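PDB 1O4S: aspartate aminotransferase, which catalyses the pyridoxal-phosphate-dependent transfer of an amino group from L-aspartate to 2-oxoglutarate, yielding oxaloacetate and L-glutamate. Local coordinates for residues V215-D223 / N295-K306. Sequence-based numbering, arbitrary orientation.
Sequences VYDSLVYTD and NSYMVQTFKERK. With PLP (pyridoxal-5'-phosphate), chain M.
L219 and Y221 bring the loop 215-223 against the first turns of helix 296-315, the CA atoms of L219 and V299 5.6 Å apart and those of Y221 and K303 5.7 Å. In this class I aminotransferase the loop leaves strand 209-213 at the cofactor and makes a type I turn from Y216 to L219: a worked example of an active-site loop backed by a helix more than 70 residues later in the chain. Y221 buries more surface than any other residue here, 132 Å² of the 455 Å². With CG anti to its carbonyl carbon (chi1 -46°), the ring lies across the helix, antiparallel to the side chains of K303 and K306; Y221 CD1 comes 3.5 Å from K303 CA, K306 CB lies over the rim of one face and L219 O over the rim of the opposite one. Y221 OH, 3.4 Å from F302 CB, is hydrogen-bonded to A326 O. Replacing Y221 by an alanine removes ring and hydroxyl, and is likely to open a gap against F302, K303 and K306 and leave A326 O without this donor. L219 CD2 packs 3.8 Å from F302 CD2, while V299 CG2 rests against S218 O. Y216 OH makes a very short hydrogen bond, 2.5 Å, to O3 of pyridoxal phosphate. At the far end, one water donates to Y221 O and accepts from K306 NZ, 2.9 Å from that water.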
loop_
_atom_site.group_PDB
_atom_site.type_symbol
_atom_site.label_atom_id
_atom_site.label_comp_id
_atom_site.label_asym_id
_atom_site.label_seq_id
_atom_site.Cartn_x
_atom_site.Cartn_y
_atom_site.Cartn_z
ATOM N N VAL B 215 4.436 -17.315 -4.869
ATOM C CA VAL B 215 5.585 -16.612 -4.302
ATOM C C VAL B 215 6.714 -17.533 -3.832
ATOM O O VAL B 215 7.858 -17.084 -3.690
ATOM C CB VAL B 215 5.249 -15.706 -3.107
ATOM C CG1 VAL B 215 4.642 -14.462 -3.574
ATOM C CG2 VAL B 215 4.387 -16.418 -2.065
ATOM N N TYR B 216 6.382 -18.812 -3.595
ATOM C CA TYR B 216 7.350 -19.796 -3.104
ATOM C C TYR B 216 7.849 -20.671 -4.222
ATOM O O TYR B 216 8.497 -21.656 -3.966
ATOM C CB TYR B 216 6.725 -20.658 -2.005
ATOM C CG TYR B 216 6.414 -19.904 -0.738
ATOM C CD1 TYR B 216 7.420 -19.581 0.154
ATOM C CD2 TYR B 216 5.123 -19.552 -0.408
ATOM C CE1 TYR B 216 7.151 -18.926 1.321
ATOM C CE2 TYR B 216 4.841 -18.874 0.775
ATOM C CZ TYR B 216 5.868 -18.560 1.625
ATOM O OH TYR B 216 5.639 -17.891 2.791
ATOM N N ASP B 217 7.581 -20.296 -5.467
ATOM C CA ASP B 217 7.893 -21.174 -6.600
ATOM C C ASP B 217 9.384 -21.522 -6.816
ATOM O O ASP B 217 9.691 -22.504 -7.514
ATOM C CB ASP B 217 7.286 -20.656 -7.911
ATOM C CG ASP B 217 7.979 -19.402 -8.460
ATOM O OD1 ASP B 217 7.782 -19.101 -9.665
ATOM O OD2 ASP B 217 8.664 -18.619 -7.783
ATOM N N SER B 218 10.283 -20.701 -6.258
ATOM C CA SER B 218 11.726 -20.921 -6.320
ATOM C C SER B 218 12.151 -21.870 -5.250
ATOM O O SER B 218 13.166 -22.527 -5.377
ATOM C CB SER B 218 12.482 -19.590 -6.047
ATOM O OG SER B 218 12.806 -19.026 -7.286
ATOM N N LEU B 219 11.430 -21.850 -4.137
ATOM C CA LEU B 219 11.787 -22.684 -3.000
ATOM C C LEU B 219 11.102 -24.039 -3.138
ATOM O O LEU B 219 10.176 -24.367 -2.397
ATOM C CB LEU B 219 11.430 -21.982 -1.690
ATOM C CG LEU B 219 12.351 -20.817 -1.336
ATOM C CD1 LEU B 219 11.702 -19.804 -0.456
ATOM C CD2 LEU B 219 13.583 -21.375 -0.657
ATOM N N VAL B 220 11.561 -24.803 -4.123
ATOM C CA VAL B 220 11.020 -26.129 -4.410
ATOM C C VAL B 220 12.138 -27.181 -4.278
ATOM O O VAL B 220 13.305 -26.909 -4.590
ATOM C CB VAL B 220 10.333 -26.191 -5.800
ATOM C CG1 VAL B 220 9.018 -25.389 -5.772
ATOM C CG2 VAL B 220 11.263 -25.692 -6.924
ATOM N N TYR B 221 11.766 -28.352 -3.768
ATOM C CA TYR B 221 12.704 -29.420 -3.402
ATOM C C TYR B 221 12.452 -30.640 -4.256
ATOM O O TYR B 221 12.843 -31.739 -3.915
ATOM C CB TYR B 221 12.562 -29.765 -1.920
ATOM C CG TYR B 221 12.508 -28.508 -1.107
ATOM C CD1 TYR B 221 13.533 -27.567 -1.208
ATOM C CD2 TYR B 221 11.429 -28.229 -0.269
ATOM C CE1 TYR B 221 13.491 -26.378 -0.486
ATOM C CE2 TYR B 221 11.381 -27.032 0.462
ATOM C CZ TYR B 221 12.415 -26.102 0.338
ATOM O OH TYR B 221 12.388 -24.904 1.033
ATOM N N THR B 222 11.861 -30.397 -5.411
ATOM C CA THR B 222 11.315 -31.444 -6.223
ATOM C C THR B 222 11.169 -30.919 -7.661
ATOM O O THR B 222 11.227 -29.693 -7.912
ATOM C CB THR B 222 9.986 -31.882 -5.524
ATOM O OG1 THR B 222 10.159 -33.179 -4.954
ATOM C CG2 THR B 222 8.819 -32.018 -6.443
ATOM N N ASP B 223 11.018 -31.851 -8.598
ATOM C CA ASP B 223 10.810 -31.520 -10.023
ATOM C C ASP B 223 9.323 -31.629 -10.427
ATOM O O ASP B 223 8.995 -31.494 -11.596
ATOM C CB ASP B 223 11.686 -32.415 -10.930
ATOM C CG ASP B 223 11.327 -33.894 -10.821
ATOM O OD1 ASP B 223 10.697 -34.260 -9.794
ATOM O OD2 ASP B 223 11.641 -34.770 -11.688
ATOM N N ASN B 295 19.597 -17.318 -6.694
ATOM C CA ASN B 295 19.306 -17.681 -5.319
ATOM C C ASN B 295 19.534 -19.173 -5.005
ATOM O O ASN B 295 19.023 -19.668 -4.015
ATOM C CB ASN B 295 17.858 -17.268 -5.007
ATOM C CG ASN B 295 16.806 -18.200 -5.638
ATOM O OD1 ASN B 295 17.101 -18.999 -6.559
ATOM N ND2 ASN B 295 15.553 -18.076 -5.167
ATOM N N SER B 296 20.284 -19.873 -5.856
ATOM C CA SER B 296 20.537 -21.309 -5.743
ATOM C C SER B 296 21.088 -21.693 -4.359
ATOM O O SER B 296 20.669 -22.701 -3.787
ATOM C CB SER B 296 21.473 -21.823 -6.892
ATOM O OG SER B 296 22.804 -21.487 -6.566
ATOM N N TYR B 297 22.014 -20.891 -3.820
ATOM C CA TYR B 297 22.602 -21.228 -2.519
ATOM C C TYR B 297 21.533 -21.274 -1.416
ATOM O O TYR B 297 21.533 -22.159 -0.563
ATOM C CB TYR B 297 23.742 -20.256 -2.084
ATOM C CG TYR B 297 24.424 -20.765 -0.814
ATOM C CD1 TYR B 297 24.095 -20.253 0.457
ATOM C CD2 TYR B 297 25.350 -21.827 -0.870
ATOM C CE1 TYR B 297 24.711 -20.783 1.642
ATOM C CE2 TYR B 297 25.950 -22.345 0.294
ATOM C CZ TYR B 297 25.623 -21.802 1.541
ATOM O OH TYR B 297 26.228 -22.311 2.670
ATOM N N MET B 298 20.641 -20.304 -1.437
ATOM C CA MET B 298 19.582 -20.235 -0.456
ATOM C C MET B 298 18.636 -21.409 -0.592
ATOM O O MET B 298 18.248 -22.011 0.393
ATOM C CB MET B 298 18.826 -18.939 -0.625
ATOM C CG MET B 298 17.768 -18.742 0.414
ATOM S SD MET B 298 16.784 -17.262 0.174
ATOM C CE MET B 298 18.034 -15.994 -0.759
ATOM N N VAL B 299 18.240 -21.719 -1.821
ATOM C CA VAL B 299 17.276 -22.792 -2.055
ATOM C C VAL B 299 17.889 -24.123 -1.590
ATOM O O VAL B 299 17.199 -24.961 -0.986
ATOM C CB VAL B 299 16.881 -22.873 -3.557
ATOM C CG1 VAL B 299 16.100 -24.165 -3.843
ATOM C CG2 VAL B 299 16.072 -21.637 -3.994
ATOM N N GLN B 300 19.185 -24.319 -1.833
ATOM C CA GLN B 300 19.828 -25.587 -1.451
ATOM C C GLN B 300 19.970 -25.684 0.055
ATOM O O GLN B 300 19.846 -26.772 0.631
ATOM C CB GLN B 300 21.202 -25.761 -2.111
ATOM C CG GLN B 300 22.015 -27.006 -1.653
ATOM C CD GLN B 300 21.372 -28.396 -2.005
ATOM O OE1 GLN B 300 21.719 -29.416 -1.374
ATOM N NE2 GLN B 300 20.462 -28.429 -3.002
ATOM N N THR B 301 20.262 -24.550 0.685
ATOM C CA THR B 301 20.281 -24.478 2.135
ATOM C C THR B 301 18.907 -24.876 2.730
ATOM O O THR B 301 18.846 -25.643 3.676
ATOM C CB THR B 301 20.647 -23.062 2.598
ATOM O OG1 THR B 301 21.968 -22.700 2.138
ATOM C CG2 THR B 301 20.669 -23.034 4.113
ATOM N N PHE B 302 17.817 -24.351 2.168
ATOM C CA PHE B 302 16.477 -24.711 2.608
ATOM C C PHE B 302 16.122 -26.177 2.313
ATOM O O PHE B 302 15.471 -26.831 3.125
ATOM C CB PHE B 302 15.415 -23.779 2.006
ATOM C CG PHE B 302 15.167 -22.538 2.821
ATOM C CD1 PHE B 302 14.379 -22.584 3.950
ATOM C CD2 PHE B 302 15.739 -21.334 2.474
ATOM C CE1 PHE B 302 14.156 -21.438 4.709
ATOM C CE2 PHE B 302 15.497 -20.187 3.216
ATOM C CZ PHE B 302 14.707 -20.250 4.340
ATOM N N LYS B 303 16.572 -26.690 1.175
ATOM C CA LYS B 303 16.346 -28.107 0.820
ATOM C C LYS B 303 16.953 -29.030 1.871
ATOM O O LYS B 303 16.324 -29.975 2.295
ATOM C CB LYS B 303 16.940 -28.429 -0.556
ATOM C CG LYS B 303 16.673 -29.847 -1.094
ATOM C CD LYS B 303 17.069 -29.933 -2.575
ATOM C CE LYS B 303 16.728 -31.286 -3.165
ATOM N NZ LYS B 303 17.375 -31.573 -4.494
ATOM N N GLU B 304 18.171 -28.733 2.297
ATOM C CA GLU B 304 18.834 -29.584 3.249
ATOM C C GLU B 304 18.294 -29.438 4.676
ATOM O O GLU B 304 18.326 -30.409 5.445
ATOM C CB GLU B 304 20.354 -29.448 3.131
ATOM C CG GLU B 304 21.056 -28.485 4.042
ATOM C CD GLU B 304 22.565 -28.661 3.946
ATOM O OE1 GLU B 304 23.014 -29.239 2.899
ATOM O OE2 GLU B 304 23.293 -28.228 4.898
ATOM N N ARG B 305 17.761 -28.268 5.016
ATOM C CA ARG B 305 17.022 -28.094 6.268
ATOM C C ARG B 305 15.705 -28.888 6.241
ATOM O O ARG B 305 15.305 -29.485 7.240
ATOM C CB ARG B 305 16.685 -26.609 6.507
ATOM C CG ARG B 305 17.891 -25.697 6.803
ATOM C CD ARG B 305 17.576 -24.291 6.615
ATOM N NE ARG B 305 18.637 -23.374 7.029
ATOM C CZ ARG B 305 18.487 -22.064 7.036
ATOM N NH1 ARG B 305 17.330 -21.538 6.643
ATOM N NH2 ARG B 305 19.472 -21.269 7.444
ATOM N N LYS B 306 15.041 -28.865 5.090
ATOM C CA LYS B 306 13.806 -29.587 4.862
ATOM C C LYS B 306 14.091 -31.063 5.056
ATOM O O LYS B 306 13.424 -31.712 5.837
ATOM C CB LYS B 306 13.268 -29.290 3.452
ATOM C CG LYS B 306 11.910 -29.963 3.088
ATOM C CD LYS B 306 12.032 -31.414 2.572
ATOM C CE LYS B 306 12.719 -31.506 1.203
ATOM N NZ LYS B 306 12.733 -32.924 0.632
HETATM N N1 PLP M . 1.419 -15.492 0.010
HETATM C C2 PLP M . 1.900 -16.342 0.986
HETATM C C2A PLP M . 1.122 -17.611 1.183
HETATM C C3 PLP M . 3.023 -16.004 1.758
HETATM O O3 PLP M . 3.439 -16.776 2.614
HETATM C C4 PLP M . 3.714 -14.809 1.504
HETATM C C4A PLP M . 4.965 -14.448 2.334
HETATM C C5 PLP M . 3.195 -13.982 0.477
HETATM C C6 PLP M . 2.056 -14.339 -0.241
HETATM C C5A PLP M . 3.771 -12.655 0.032
HETATM O O4P PLP M . 4.253 -11.654 0.912
HETATM P P PLP M . 4.931 -10.307 0.377
HETATM O O1P PLP M . 6.003 -10.122 1.386
HETATM O O2P PLP M . 5.404 -10.491 -1.006
HETATM O O3P PLP M . 3.798 -9.374 0.558
HETATM O O HOH W 1 14.273 -33.042 -1.874
#